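Local coordinates for protein digeranylgeranylglycerophospholipid reductase (Sulfolobus acidocaldarius, PDB 4OPC) that catalyses the FAD-dependent reduction of the double bonds of the geranylgeranyl chains of digeranylgeranylglycerophospholipids, yielding the saturated archaeols of archaeal membranes, at residues A[5-10]-A[29-34]; A[38-43]-A[117-122]; A[123-128]-A[135-140]; A[131-136]-A[282-287]. All coordinates share one frame; numbering follows the deposited sequence.

Contact 1 of 4, residues A[5-10]-A[29-34]; sequences LKYDVL and GLKILL
A chi1 of -170° swings K31 CG away from its own amide nitrogen, and the next two torsions keep the chain extended, so that K31 passes across one face of the Y7 ring at a slant; Y7 CG is itself anti to the carbonyl carbon (chi1 -77°). The aromatic ring is thereby sandwiched: K31 CE lies 3.8 Å from the Y7 ring centroid over one face, and L33 CB covers the opposite face, with Y7 CE2 3.6 Å from it. Both contacts are CH-pi in kind and sit off-centre toward the rim of the ring. The phenol OH reaches beyond this pair to hydrogen-bond E116. D8 has a different task. Its carboxylate turns back on the neighbouring backbone, where K31 N gives D8 OD2 a nearly straight bond of 2.8 Å, meeting the oxygen on its anti side and somewhat out of the carboxylate plane. K31 O in turn accepts D8 N at 2.8 Å and, more weakly, V9 N, so one residue is gripped at both its amide and its carbonyl. From here the backbones run parallel, V9 opposite I32 and L10 opposite L33, and L33 N donates to V9 O at 3.0 Å. This is the beta-alpha-beta unit of a Rossmann-type dinucleotide-binding fold, in which helix 16-25 connects strand 9-12 to strand 32-35. V9 and I32 share one face of the sheet; there V9 meets I316 and F320 of helix 302-322, while I32 packs on L25. On the other face L10 and L33 lie side by side, pointing the same way, with L10 CD1 3.9 Å from L33 CD2.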
# COMPACT_ATOMS: atom_id res chain seq x y z
N LEU A 5 -2.01 13.12 -30.00
CA LEU A 5 -2.98 13.91 -29.24
C LEU A 5 -2.30 14.66 -28.10
O LEU A 5 -1.34 14.17 -27.53
CB LEU A 5 -4.07 12.99 -28.69
CG LEU A 5 -4.76 12.15 -29.76
CD1 LEU A 5 -5.65 11.10 -29.12
CD2 LEU A 5 -5.56 13.03 -30.70
N LYS A 6 -2.81 15.85 -27.77
CA LYS A 6 -2.20 16.70 -26.74
C LYS A 6 -3.08 16.81 -25.50
O LYS A 6 -4.19 17.34 -25.56
CB LYS A 6 -1.94 18.10 -27.29
CG LYS A 6 -1.01 18.13 -28.49
CD LYS A 6 0.44 18.20 -28.06
CE LYS A 6 1.35 18.36 -29.27
NZ LYS A 6 0.92 19.50 -30.13
N TYR A 7 -2.57 16.32 -24.37
CA TYR A 7 -3.27 16.37 -23.09
C TYR A 7 -2.44 17.13 -22.06
O TYR A 7 -1.24 17.30 -22.23
CB TYR A 7 -3.58 14.95 -22.58
CG TYR A 7 -4.74 14.31 -23.31
CD1 TYR A 7 -4.58 13.78 -24.57
CD2 TYR A 7 -6.00 14.26 -22.73
CE1 TYR A 7 -5.64 13.21 -25.25
CE2 TYR A 7 -7.08 13.71 -23.41
CZ TYR A 7 -6.89 13.17 -24.66
OH TYR A 7 -7.95 12.61 -25.36
N ASP A 8 -3.09 17.60 -21.01
CA ASP A 8 -2.36 18.21 -19.92
C ASP A 8 -1.73 17.13 -19.05
O ASP A 8 -0.54 17.21 -18.72
CB ASP A 8 -3.28 19.09 -19.08
CG ASP A 8 -3.74 20.30 -19.84
OD1 ASP A 8 -2.92 20.90 -20.59
OD2 ASP A 8 -4.92 20.67 -19.70
N VAL A 9 -2.53 16.13 -18.68
CA VAL A 9 -2.10 15.06 -17.79
C VAL A 9 -2.55 13.72 -18.37
O VAL A 9 -3.69 13.59 -18.85
CB VAL A 9 -2.73 15.22 -16.38
CG1 VAL A 9 -2.30 14.10 -15.45
CG2 VAL A 9 -2.37 16.57 -15.79
N LEU A 10 -1.66 12.72 -18.32
CA LEU A 10 -2.00 11.34 -18.64
C LEU A 10 -1.83 10.48 -17.39
O LEU A 10 -0.73 10.44 -16.82
CB LEU A 10 -1.11 10.81 -19.75
CG LEU A 10 -1.16 9.31 -20.02
CD1 LEU A 10 -2.54 8.88 -20.53
CD2 LEU A 10 -0.08 8.92 -21.00
N GLY A 29 -10.73 22.27 -15.30
CA GLY A 29 -10.49 22.80 -16.63
C GLY A 29 -9.25 22.23 -17.31
O GLY A 29 -8.85 22.72 -18.37
N LEU A 30 -8.65 21.21 -16.71
CA LEU A 30 -7.52 20.52 -17.33
C LEU A 30 -8.02 19.46 -18.30
O LEU A 30 -9.13 18.95 -18.16
CB LEU A 30 -6.65 19.85 -16.27
CG LEU A 30 -5.86 20.75 -15.31
CD1 LEU A 30 -5.19 19.91 -14.25
CD2 LEU A 30 -4.84 21.59 -16.06
N LYS A 31 -7.22 19.17 -19.31
CA LYS A 31 -7.53 18.09 -20.25
C LYS A 31 -6.77 16.85 -19.78
O LYS A 31 -5.54 16.79 -19.89
CB LYS A 31 -7.14 18.46 -21.68
CG LYS A 31 -7.65 17.48 -22.72
CD LYS A 31 -7.25 17.88 -24.13
CE LYS A 31 -7.72 16.84 -25.14
NZ LYS A 31 -9.20 16.64 -25.09
N ILE A 32 -7.50 15.88 -19.24
CA ILE A 32 -6.92 14.73 -18.57
C ILE A 32 -7.40 13.46 -19.22
O ILE A 32 -8.59 13.31 -19.51
CB ILE A 32 -7.32 14.70 -17.08
CG1 ILE A 32 -6.94 16.01 -16.39
CG2 ILE A 32 -6.69 13.50 -16.36
CD1 ILE A 32 -7.65 16.24 -15.07
N LEU A 33 -6.47 12.54 -19.47
CA LEU A 33 -6.79 11.21 -19.95
C LEU A 33 -6.31 10.18 -18.95
O LEU A 33 -5.16 10.22 -18.52
CB LEU A 33 -6.10 10.94 -21.29
CG LEU A 33 -6.28 9.54 -21.87
CD1 LEU A 33 -7.75 9.23 -22.16
CD2 LEU A 33 -5.44 9.36 -23.13
N LEU A 34 -7.19 9.26 -18.58
CA LEU A 34 -6.77 8.10 -17.81
C LEU A 34 -6.97 6.85 -18.65
O LEU A 34 -7.99 6.71 -19.32
CB LEU A 34 -7.55 7.99 -16.49
CG LEU A 34 -7.23 6.84 -15.53
CD1 LEU A 34 -7.50 7.28 -14.10
CD2 LEU A 34 -8.04 5.59 -15.83

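Contact 2 of 4, residues A[38-43]-A[117-122]; sequences KPWNRI and IWDLTT. With FDA (dihydroflavine-adenine dinucleotide), chain B.
The indole of W40 and the carboxylate of D119 cross at about a right angle as side chains, their planes 47° apart, with W40 CD1 only 3.3 Å from D119 OD2. That oxygen is drawn close by the backbone: W40 N donates to the anti lone pair of D119 OD2 over 2.8 Å. A chi1 of 73° tucks the D119 carboxylate between its own backbone N and carbonyl carbon, turned toward the start of the 3-10 turn 40-42. The same OD2 forms a salt bridge with R142, an arrangement that would probably favour the charged form of the acid. Farther along the indole, I117 approaches crosswise, its CG2 3.6 Å from W40 CZ2. At the pyrrole edge, in the ring plane, a water accepts from W40 NE1 and donates to I117 O, tying the ring to the strand. These segments belong to the FAD-binding Rossmann-type fold: residues 38-43 form part of the loop after strand 32-35, and residues 117-122 lead from the edge strand 116-118 into strand 121-129. Between them L120 N donates to K38 O at 3.0 Å, coming from well above the carbonyl plane. The L120 side chain slants across P39, its CD1 3.7 Å from P39 CD. The extended K38 chain runs past the adenosine ribose, K38 CG lying 3.6 Å from O2B of the cofactor, and its ammonium forms a salt bridge with D45.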
# COMPACT_ATOMS: atom_id res chain seq x y z
N LYS A 38 -7.41 -2.91 -18.28
CA LYS A 38 -8.59 -3.74 -18.03
C LYS A 38 -9.83 -3.18 -18.70
O LYS A 38 -9.94 -1.97 -18.90
CB LYS A 38 -8.85 -3.83 -16.53
CG LYS A 38 -7.82 -4.64 -15.77
CD LYS A 38 -8.04 -4.57 -14.27
CE LYS A 38 -6.99 -5.39 -13.54
NZ LYS A 38 -7.26 -5.44 -12.08
N PRO A 39 -10.79 -4.05 -19.03
CA PRO A 39 -12.09 -3.52 -19.45
C PRO A 39 -12.78 -2.87 -18.26
O PRO A 39 -12.54 -3.27 -17.11
CB PRO A 39 -12.86 -4.78 -19.85
CG PRO A 39 -12.26 -5.86 -19.05
CD PRO A 39 -10.80 -5.51 -18.93
N TRP A 40 -13.61 -1.88 -18.54
CA TRP A 40 -14.32 -1.11 -17.52
C TRP A 40 -14.84 -1.95 -16.35
O TRP A 40 -14.57 -1.62 -15.20
CB TRP A 40 -15.49 -0.37 -18.16
CG TRP A 40 -15.25 1.09 -18.37
CD1 TRP A 40 -15.04 1.74 -19.56
CD2 TRP A 40 -15.23 2.10 -17.35
NE1 TRP A 40 -14.88 3.09 -19.33
CE2 TRP A 40 -14.99 3.33 -17.98
CE3 TRP A 40 -15.41 2.08 -15.96
CZ2 TRP A 40 -14.92 4.54 -17.28
CZ3 TRP A 40 -15.33 3.27 -15.26
CH2 TRP A 40 -15.09 4.48 -15.92
N ASN A 41 -15.58 -3.01 -16.63
CA ASN A 41 -16.23 -3.74 -15.53
C ASN A 41 -15.28 -4.55 -14.66
O ASN A 41 -15.69 -5.12 -13.65
CB ASN A 41 -17.40 -4.59 -16.02
CG ASN A 41 -17.00 -5.59 -17.07
OD1 ASN A 41 -15.82 -5.91 -17.22
ND2 ASN A 41 -17.99 -6.10 -17.81
N ARG A 42 -14.00 -4.59 -15.03
CA ARG A 42 -13.00 -5.26 -14.20
C ARG A 42 -12.06 -4.29 -13.52
O ARG A 42 -11.27 -4.70 -12.68
CB ARG A 42 -12.20 -6.26 -15.03
CG ARG A 42 -13.02 -7.41 -15.55
CD ARG A 42 -12.14 -8.49 -16.14
NE ARG A 42 -11.39 -9.16 -15.09
CZ ARG A 42 -11.68 -10.36 -14.62
NH1 ARG A 42 -12.70 -11.05 -15.13
NH2 ARG A 42 -10.94 -10.88 -13.65
N ILE A 43 -12.13 -3.01 -13.86
CA ILE A 43 -11.23 -2.06 -13.23
C ILE A 43 -11.45 -2.05 -11.72
O ILE A 43 -12.59 -1.98 -11.25
CB ILE A 43 -11.35 -0.64 -13.82
CG1 ILE A 43 -10.94 -0.65 -15.29
CG2 ILE A 43 -10.45 0.33 -13.04
CD1 ILE A 43 -11.25 0.64 -16.04
N ILE A 117 -11.59 8.77 -20.16
CA ILE A 117 -11.14 7.44 -19.75
C ILE A 117 -11.20 6.46 -20.92
O ILE A 117 -12.24 6.30 -21.55
CB ILE A 117 -12.00 6.88 -18.62
CG1 ILE A 117 -11.97 7.84 -17.42
CG2 ILE A 117 -11.53 5.46 -18.22
CD1 ILE A 117 -12.73 7.35 -16.21
N TRP A 118 -10.07 5.81 -21.20
CA TRP A 118 -10.03 4.73 -22.18
C TRP A 118 -9.69 3.42 -21.49
O TRP A 118 -8.58 3.26 -20.97
CB TRP A 118 -8.99 5.00 -23.28
CG TRP A 118 -9.16 6.29 -24.06
CD1 TRP A 118 -10.24 7.14 -24.06
CD2 TRP A 118 -8.20 6.86 -24.95
NE1 TRP A 118 -9.99 8.21 -24.89
CE2 TRP A 118 -8.75 8.06 -25.44
CE3 TRP A 118 -6.92 6.48 -25.37
CZ2 TRP A 118 -8.06 8.88 -26.34
CZ3 TRP A 118 -6.24 7.29 -26.26
CH2 TRP A 118 -6.81 8.47 -26.74
N ASP A 119 -10.64 2.50 -21.46
CA ASP A 119 -10.40 1.17 -20.94
C ASP A 119 -9.80 0.28 -22.03
O ASP A 119 -9.72 0.66 -23.21
CB ASP A 119 -11.67 0.55 -20.33
CG ASP A 119 -12.70 0.11 -21.38
OD1 ASP A 119 -12.73 0.70 -22.48
OD2 ASP A 119 -13.50 -0.80 -21.09
N LEU A 120 -9.40 -0.93 -21.63
CA LEU A 120 -8.71 -1.87 -22.52
C LEU A 120 -7.56 -1.20 -23.27
O LEU A 120 -7.28 -1.53 -24.43
CB LEU A 120 -9.69 -2.55 -23.49
CG LEU A 120 -9.43 -4.05 -23.69
CD1 LEU A 120 -9.70 -4.87 -22.41
CD2 LEU A 120 -10.22 -4.60 -24.87
N THR A 121 -6.91 -0.25 -22.61
CA THR A 121 -5.86 0.55 -23.24
C THR A 121 -4.60 0.50 -22.40
O THR A 121 -4.62 0.82 -21.22
CB THR A 121 -6.32 2.00 -23.43
OG1 THR A 121 -7.44 2.02 -24.32
CG2 THR A 121 -5.21 2.85 -24.06
N THR A 122 -3.51 0.08 -23.03
CA THR A 122 -2.24 -0.09 -22.32
C THR A 122 -1.22 0.95 -22.77
O THR A 122 -1.03 1.17 -23.97
CB THR A 122 -1.68 -1.50 -22.58
OG1 THR A 122 -2.64 -2.48 -22.17
CG2 THR A 122 -0.38 -1.71 -21.81
PA FDA B . -3.71 -1.49 -8.66
O1A FDA B . -2.86 -2.67 -8.94
O2A FDA B . -5.01 -1.72 -7.90
O5B FDA B . -4.08 -0.79 -10.03
C5B FDA B . -3.10 -0.67 -11.08
C4B FDA B . -3.85 -0.53 -12.38
O4B FDA B . -2.92 -0.20 -13.44
C3B FDA B . -4.61 -1.78 -12.83
O3B FDA B . -6.00 -1.52 -12.96
C2B FDA B . -3.90 -2.19 -14.14
O2B FDA B . -4.80 -2.75 -15.09
C1B FDA B . -3.35 -0.86 -14.62
N9A FDA B . -2.18 -0.90 -15.49
C8A FDA B . -0.95 -1.45 -15.21
N7A FDA B . -0.06 -1.27 -16.15
C5A FDA B . -0.74 -0.54 -17.12
C6A FDA B . -0.34 0.01 -18.35
N6A FDA B . 0.91 -0.04 -18.81
N1A FDA B . -1.25 0.72 -19.04
C2A FDA B . -2.49 0.82 -18.56
N3A FDA B . -2.98 0.37 -17.40
C4A FDA B . -2.03 -0.28 -16.71
N1 FDA B . -4.89 -2.76 1.02
C2 FDA B . -5.84 -2.25 1.86
O2 FDA B . -5.95 -1.04 2.04
N3 FDA B . -6.69 -3.14 2.46
C4 FDA B . -6.63 -4.52 2.41
O4 FDA B . -7.54 -5.19 2.88
C4X FDA B . -5.59 -5.00 1.58
N5 FDA B . -5.45 -6.34 1.41
C5X FDA B . -4.68 -6.84 0.38
C6 FDA B . -4.75 -8.18 0.03
C7 FDA B . -4.06 -8.68 -1.06
C7M FDA B . -4.27 -10.12 -1.47
C8 FDA B . -3.23 -7.83 -1.81
C8M FDA B . -2.53 -8.33 -3.05
C9 FDA B . -3.15 -6.48 -1.45
C9A FDA B . -3.87 -5.97 -0.38
N10 FDA B . -3.84 -4.61 -0.02
C10 FDA B . -4.78 -4.12 0.87
C1' FDA B . -3.05 -3.62 -0.79
C2' FDA B . -3.95 -2.88 -1.81
O2' FDA B . -4.78 -3.81 -2.51
C3' FDA B . -3.09 -2.14 -2.83
O3' FDA B . -2.09 -1.41 -2.13
C4' FDA B . -3.84 -1.12 -3.70
O4' FDA B . -5.03 -1.68 -4.26
C5' FDA B . -2.95 -0.58 -4.80
O5' FDA B . -3.72 0.29 -5.67
P FDA B . -3.06 0.85 -7.00
O1P FDA B . -4.07 1.71 -7.64
O2P FDA B . -1.68 1.45 -6.73
O3P FDA B . -2.76 -0.44 -7.89
O HOH W 1 -14.68 5.36 -21.13

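Contact 3 of 4, residues A[123-128]-A[135-140]; sequences AMKPIF and GAVLFN. With FDA (dihydroflavine-adenine dinucleotide), chain B.
V137 O accepts two successive amides, M124 N at 2.8 Å and, weakly, K125 N at 3.5 Å. M124 and K125 thus both face V137, which makes a classic beta bulge and shifts the register by one residue. Beyond it the antiparallel ladder resumes: V137 N donates to K125 O at 2.9 Å, and I127 N reaches G135 O from above the carbonyl plane. K125 carries its CG between backbone N and carbonyl carbon (chi1 71°), which lays the extended chain alongside V137, with K125 CE 3.8 Å from V137 CG2. M124 lies beside F139, pointing the same way; its chain bends at chi2, bringing the methyl CE to the edge of the phenyl ring. Ahead of the bulge, A123 uses its backbone to read the adenine of the cofactor, A123 N donating to N1A and A123 O accepting from N6A, each over 3.0 Å. A123 CB meanwhile touches L138 CD2 at 3.7 Å. In the four-stranded sheet this hairpin puts strand 121-129 at the border and strand 132-140 next to strand 145-150, while A123 packs on I12 and A136 on L10, both of strand 9-12.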
# COMPACT_ATOMS: atom_id res chain seq x y z
N ALA A 123 -0.59 1.60 -21.80
CA ALA A 123 0.56 2.44 -22.11
C ALA A 123 1.74 1.51 -22.34
O ALA A 123 2.21 0.84 -21.42
CB ALA A 123 0.83 3.43 -20.99
N MET A 124 2.20 1.46 -23.58
CA MET A 124 3.20 0.50 -24.01
C MET A 124 4.61 0.99 -23.81
O MET A 124 5.50 0.21 -23.49
CB MET A 124 3.00 0.15 -25.48
CG MET A 124 1.79 -0.74 -25.72
SD MET A 124 1.92 -2.33 -24.84
CE MET A 124 0.48 -3.21 -25.44
N LYS A 125 4.84 2.28 -24.04
CA LYS A 125 6.18 2.80 -23.80
C LYS A 125 6.15 4.30 -23.56
O LYS A 125 5.27 5.00 -24.05
CB LYS A 125 7.14 2.45 -24.93
CG LYS A 125 6.89 3.18 -26.21
CD LYS A 125 7.92 2.80 -27.26
CE LYS A 125 7.53 3.31 -28.63
NZ LYS A 125 8.57 3.02 -29.67
N PRO A 126 7.12 4.80 -22.78
CA PRO A 126 7.22 6.24 -22.55
C PRO A 126 7.67 6.99 -23.79
O PRO A 126 8.40 6.47 -24.63
CB PRO A 126 8.31 6.36 -21.49
CG PRO A 126 8.36 5.01 -20.84
CD PRO A 126 8.05 4.04 -21.94
N ILE A 127 7.20 8.23 -23.90
CA ILE A 127 7.86 9.20 -24.76
C ILE A 127 8.83 9.90 -23.83
O ILE A 127 8.43 10.49 -22.83
CB ILE A 127 6.88 10.22 -25.36
CG1 ILE A 127 5.79 9.51 -26.16
CG2 ILE A 127 7.63 11.23 -26.24
CD1 ILE A 127 4.66 10.41 -26.55
N PHE A 128 10.13 9.80 -24.13
CA PHE A 128 11.15 10.37 -23.27
C PHE A 128 12.13 11.13 -24.12
O PHE A 128 12.78 10.56 -25.00
CB PHE A 128 11.87 9.27 -22.49
CG PHE A 128 12.84 9.79 -21.47
CD1 PHE A 128 12.38 10.29 -20.26
CD2 PHE A 128 14.20 9.77 -21.71
CE1 PHE A 128 13.27 10.79 -19.32
CE2 PHE A 128 15.09 10.26 -20.76
CZ PHE A 128 14.62 10.77 -19.57
N GLY A 135 4.98 11.94 -22.35
CA GLY A 135 3.75 11.25 -22.68
C GLY A 135 3.98 9.76 -22.88
O GLY A 135 4.90 9.19 -22.28
N ALA A 136 3.15 9.13 -23.71
CA ALA A 136 3.21 7.68 -23.87
C ALA A 136 2.68 7.26 -25.22
O ALA A 136 1.83 7.93 -25.81
CB ALA A 136 2.41 7.01 -22.79
N VAL A 137 3.18 6.13 -25.71
CA VAL A 137 2.53 5.45 -26.82
C VAL A 137 1.55 4.45 -26.23
O VAL A 137 1.92 3.66 -25.35
CB VAL A 137 3.54 4.73 -27.72
CG1 VAL A 137 2.82 4.05 -28.87
CG2 VAL A 137 4.56 5.73 -28.26
N LEU A 138 0.30 4.54 -26.68
CA LEU A 138 -0.79 3.74 -26.14
C LEU A 138 -1.30 2.78 -27.18
O LEU A 138 -1.36 3.11 -28.36
CB LEU A 138 -1.96 4.64 -25.75
CG LEU A 138 -1.68 5.84 -24.84
CD1 LEU A 138 -2.98 6.58 -24.64
CD2 LEU A 138 -1.11 5.38 -23.50
N PHE A 139 -1.71 1.60 -26.74
CA PHE A 139 -2.44 0.69 -27.60
C PHE A 139 -3.85 0.50 -27.04
O PHE A 139 -4.03 -0.09 -25.97
CB PHE A 139 -1.73 -0.65 -27.76
CG PHE A 139 -2.38 -1.54 -28.77
CD1 PHE A 139 -2.90 -1.01 -29.93
CD2 PHE A 139 -2.49 -2.90 -28.54
CE1 PHE A 139 -3.51 -1.83 -30.86
CE2 PHE A 139 -3.10 -3.71 -29.46
CZ PHE A 139 -3.62 -3.17 -30.62
N ASN A 140 -4.82 1.04 -27.76
CA ASN A 140 -6.22 0.95 -27.39
C ASN A 140 -6.82 -0.27 -28.06
O ASN A 140 -7.00 -0.29 -29.27
CB ASN A 140 -6.93 2.23 -27.85
CG ASN A 140 -8.39 2.30 -27.44
OD1 ASN A 140 -9.07 1.28 -27.30
ND2 ASN A 140 -8.89 3.51 -27.26
PA FDA B . -3.71 -1.49 -8.66
O1A FDA B . -2.86 -2.67 -8.94
O2A FDA B . -5.01 -1.72 -7.90
O5B FDA B . -4.08 -0.79 -10.03
C5B FDA B . -3.10 -0.67 -11.08
C4B FDA B . -3.85 -0.53 -12.38
O4B FDA B . -2.92 -0.20 -13.44
C3B FDA B . -4.61 -1.78 -12.83
O3B FDA B . -6.00 -1.52 -12.96
C2B FDA B . -3.90 -2.19 -14.14
O2B FDA B . -4.80 -2.75 -15.09
C1B FDA B . -3.35 -0.86 -14.62
N9A FDA B . -2.18 -0.90 -15.49
C8A FDA B . -0.95 -1.45 -15.21
N7A FDA B . -0.06 -1.27 -16.15
C5A FDA B . -0.74 -0.54 -17.12
C6A FDA B . -0.34 0.01 -18.35
N6A FDA B . 0.91 -0.04 -18.81
N1A FDA B . -1.25 0.72 -19.04
C2A FDA B . -2.49 0.82 -18.56
N3A FDA B . -2.98 0.37 -17.40
C4A FDA B . -2.03 -0.28 -16.71
N1 FDA B . -4.89 -2.76 1.02
C2 FDA B . -5.84 -2.25 1.86
O2 FDA B . -5.95 -1.04 2.04
N3 FDA B . -6.69 -3.14 2.46
C4 FDA B . -6.63 -4.52 2.41
O4 FDA B . -7.54 -5.19 2.88
C4X FDA B . -5.59 -5.00 1.58
N5 FDA B . -5.45 -6.34 1.41
C5X FDA B . -4.68 -6.84 0.38
C6 FDA B . -4.75 -8.18 0.03
C7 FDA B . -4.06 -8.68 -1.06
C7M FDA B . -4.27 -10.12 -1.47
C8 FDA B . -3.23 -7.83 -1.81
C8M FDA B . -2.53 -8.33 -3.05
C9 FDA B . -3.15 -6.48 -1.45
C9A FDA B . -3.87 -5.97 -0.38
N10 FDA B . -3.84 -4.61 -0.02
C10 FDA B . -4.78 -4.12 0.87
C1' FDA B . -3.05 -3.62 -0.79
C2' FDA B . -3.95 -2.88 -1.81
O2' FDA B . -4.78 -3.81 -2.51
C3' FDA B . -3.09 -2.14 -2.83
O3' FDA B . -2.09 -1.41 -2.13
C4' FDA B . -3.84 -1.12 -3.70
O4' FDA B . -5.03 -1.68 -4.26
C5' FDA B . -2.95 -0.58 -4.80
O5' FDA B . -3.72 0.29 -5.67
P FDA B . -3.06 0.85 -7.00
O1P FDA B . -4.07 1.71 -7.64
O2P FDA B . -1.68 1.45 -6.73
O3P FDA B . -2.76 -0.44 -7.89

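Contact 4 of 4, residues A[131-136]-A[282-287]; sequences GYVKGA and NGIIVI
G131 opens the contact through its carbonyl, since N282 ND2 donates to G131 O over 2.9 Å. The acceptor lies in the amide plane of N282, although the donor stands above the plane of the G131 carbonyl. The other end of this amide is also engaged, N282 OD1 accepting from A327 N, so the two bonds together fix how the group is rotated. Y132 follows, with the N282 side chain laid over one face of its ring. N282 CB sits 3.6 Å from the Y132 ring centroid and only 9° off the normal, a well-centred CH-pi contact. The two side chains cross at about a right angle, yet the amide plane is tilted just 19° from the ring, stacking the flat groups. A chi1 of -56° on N282, with CG anti to the carbonyl carbon, directs the amide over the ring toward G131. At V133 the backbone takes over, V133 N donating to N282 O at 3.0 Å. V133 O then meets the alpha carbon of G283, 3.5 Å from G283 CA, in a CA-H...O contact. The valine side chain turns inward, V133 CG2 meeting I284 CG2 at 3.8 Å, the two set at a slant. Here the start of strand 132-140, from the four-stranded sheet, meets the entry to strand 284-286 of the six-stranded sheet; V133 also touches V154 of the adjoining strand 153-156, and Y132 and N282 both pack on S326.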
# COMPACT_ATOMS: atom_id res chain seq x y z
N GLY A 131 15.52 14.45 -21.47
CA GLY A 131 15.49 14.23 -20.04
C GLY A 131 14.12 14.26 -19.39
O GLY A 131 14.01 14.11 -18.18
N TYR A 132 13.07 14.43 -20.19
CA TYR A 132 11.72 14.53 -19.67
C TYR A 132 10.82 13.43 -20.17
O TYR A 132 10.87 13.05 -21.35
CB TYR A 132 11.07 15.84 -20.12
CG TYR A 132 11.37 17.03 -19.25
CD1 TYR A 132 12.64 17.59 -19.22
CD2 TYR A 132 10.37 17.61 -18.47
CE1 TYR A 132 12.92 18.69 -18.42
CE2 TYR A 132 10.64 18.70 -17.68
CZ TYR A 132 11.91 19.24 -17.66
OH TYR A 132 12.19 20.35 -16.88
N VAL A 133 9.96 12.93 -19.30
CA VAL A 133 8.82 12.17 -19.76
C VAL A 133 7.86 13.15 -20.41
O VAL A 133 7.53 14.20 -19.82
CB VAL A 133 8.11 11.46 -18.60
CG1 VAL A 133 6.81 10.82 -19.08
CG2 VAL A 133 9.04 10.42 -17.97
N LYS A 134 7.42 12.84 -21.63
CA LYS A 134 6.58 13.76 -22.39
C LYS A 134 5.25 13.15 -22.81
O LYS A 134 4.49 13.77 -23.55
CB LYS A 134 7.35 14.30 -23.61
CG LYS A 134 8.55 15.15 -23.21
CD LYS A 134 8.89 16.16 -24.28
CE LYS A 134 10.00 17.11 -23.83
NZ LYS A 134 10.37 18.05 -24.92
N GLY A 135 4.98 11.94 -22.35
CA GLY A 135 3.75 11.25 -22.68
C GLY A 135 3.98 9.76 -22.88
O GLY A 135 4.90 9.19 -22.28
N ALA A 136 3.15 9.13 -23.71
CA ALA A 136 3.21 7.68 -23.87
C ALA A 136 2.68 7.26 -25.22
O ALA A 136 1.83 7.93 -25.81
CB ALA A 136 2.41 7.01 -22.79
N ASN A 282 11.31 14.52 -13.86
CA ASN A 282 10.92 15.41 -14.96
C ASN A 282 9.75 14.85 -15.75
O ASN A 282 9.89 13.83 -16.42
CB ASN A 282 12.08 15.65 -15.93
CG ASN A 282 13.33 16.19 -15.27
OD1 ASN A 282 13.29 16.93 -14.29
ND2 ASN A 282 14.47 15.83 -15.84
N GLY A 283 8.60 15.51 -15.67
CA GLY A 283 7.42 15.10 -16.41
C GLY A 283 6.65 13.91 -15.87
O GLY A 283 5.77 13.39 -16.57
N ILE A 284 6.96 13.46 -14.65
CA ILE A 284 6.33 12.24 -14.14
C ILE A 284 6.21 12.22 -12.62
O ILE A 284 7.12 12.66 -11.90
CB ILE A 284 7.08 10.98 -14.63
CG1 ILE A 284 6.39 9.71 -14.15
CG2 ILE A 284 8.57 11.04 -14.22
CD1 ILE A 284 6.91 8.43 -14.83
N ILE A 285 5.07 11.72 -12.15
CA ILE A 285 4.86 11.41 -10.74
C ILE A 285 4.41 9.96 -10.65
O ILE A 285 3.66 9.49 -11.51
CB ILE A 285 3.81 12.35 -10.12
CG1 ILE A 285 4.42 13.74 -9.89
CG2 ILE A 285 3.22 11.76 -8.81
CD1 ILE A 285 3.39 14.78 -9.46
N VAL A 286 4.88 9.25 -9.62
CA VAL A 286 4.53 7.85 -9.40
C VAL A 286 3.72 7.73 -8.12
O VAL A 286 4.07 8.33 -7.10
CB VAL A 286 5.81 7.01 -9.28
CG1 VAL A 286 5.47 5.54 -9.08
CG2 VAL A 286 6.67 7.19 -10.52
N ILE A 287 2.63 6.96 -8.16
CA ILE A 287 1.73 6.83 -7.02
C ILE A 287 1.30 5.37 -6.79
O ILE A 287 1.54 4.49 -7.64
CB ILE A 287 0.48 7.74 -7.15
CG1 ILE A 287 -0.34 7.34 -8.38
CG2 ILE A 287 0.88 9.21 -7.22
CD1 ILE A 287 -1.67 8.10 -8.47

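The four contacts illustrate how two neighbouring sheets are joined beside the adenine end of a bound cofactor. Contacts 1 and 2 share the six-stranded sheet and lie about 17 Å apart between centres, joined where L34 O and W118 N, 2.9 Å apart, probably hydrogen-bond. Contacts 2 and 3 follow one another on strand 121-129 and both touch the cofactor, contact 2 at ribose and adenine (K38, T121, T122) and contact 3 at the adenine through A123. Contacts 3 and 4 share G135 and A136, with centres about 11 Å apart. Contact 1 meets strand 132-140 from the other sheet, L10 CD2 lying 3.6 Å from A136 CB. The side chains of L10 and I284 lie about 8 and 11 Å from the bound dihydroflavin cofactor.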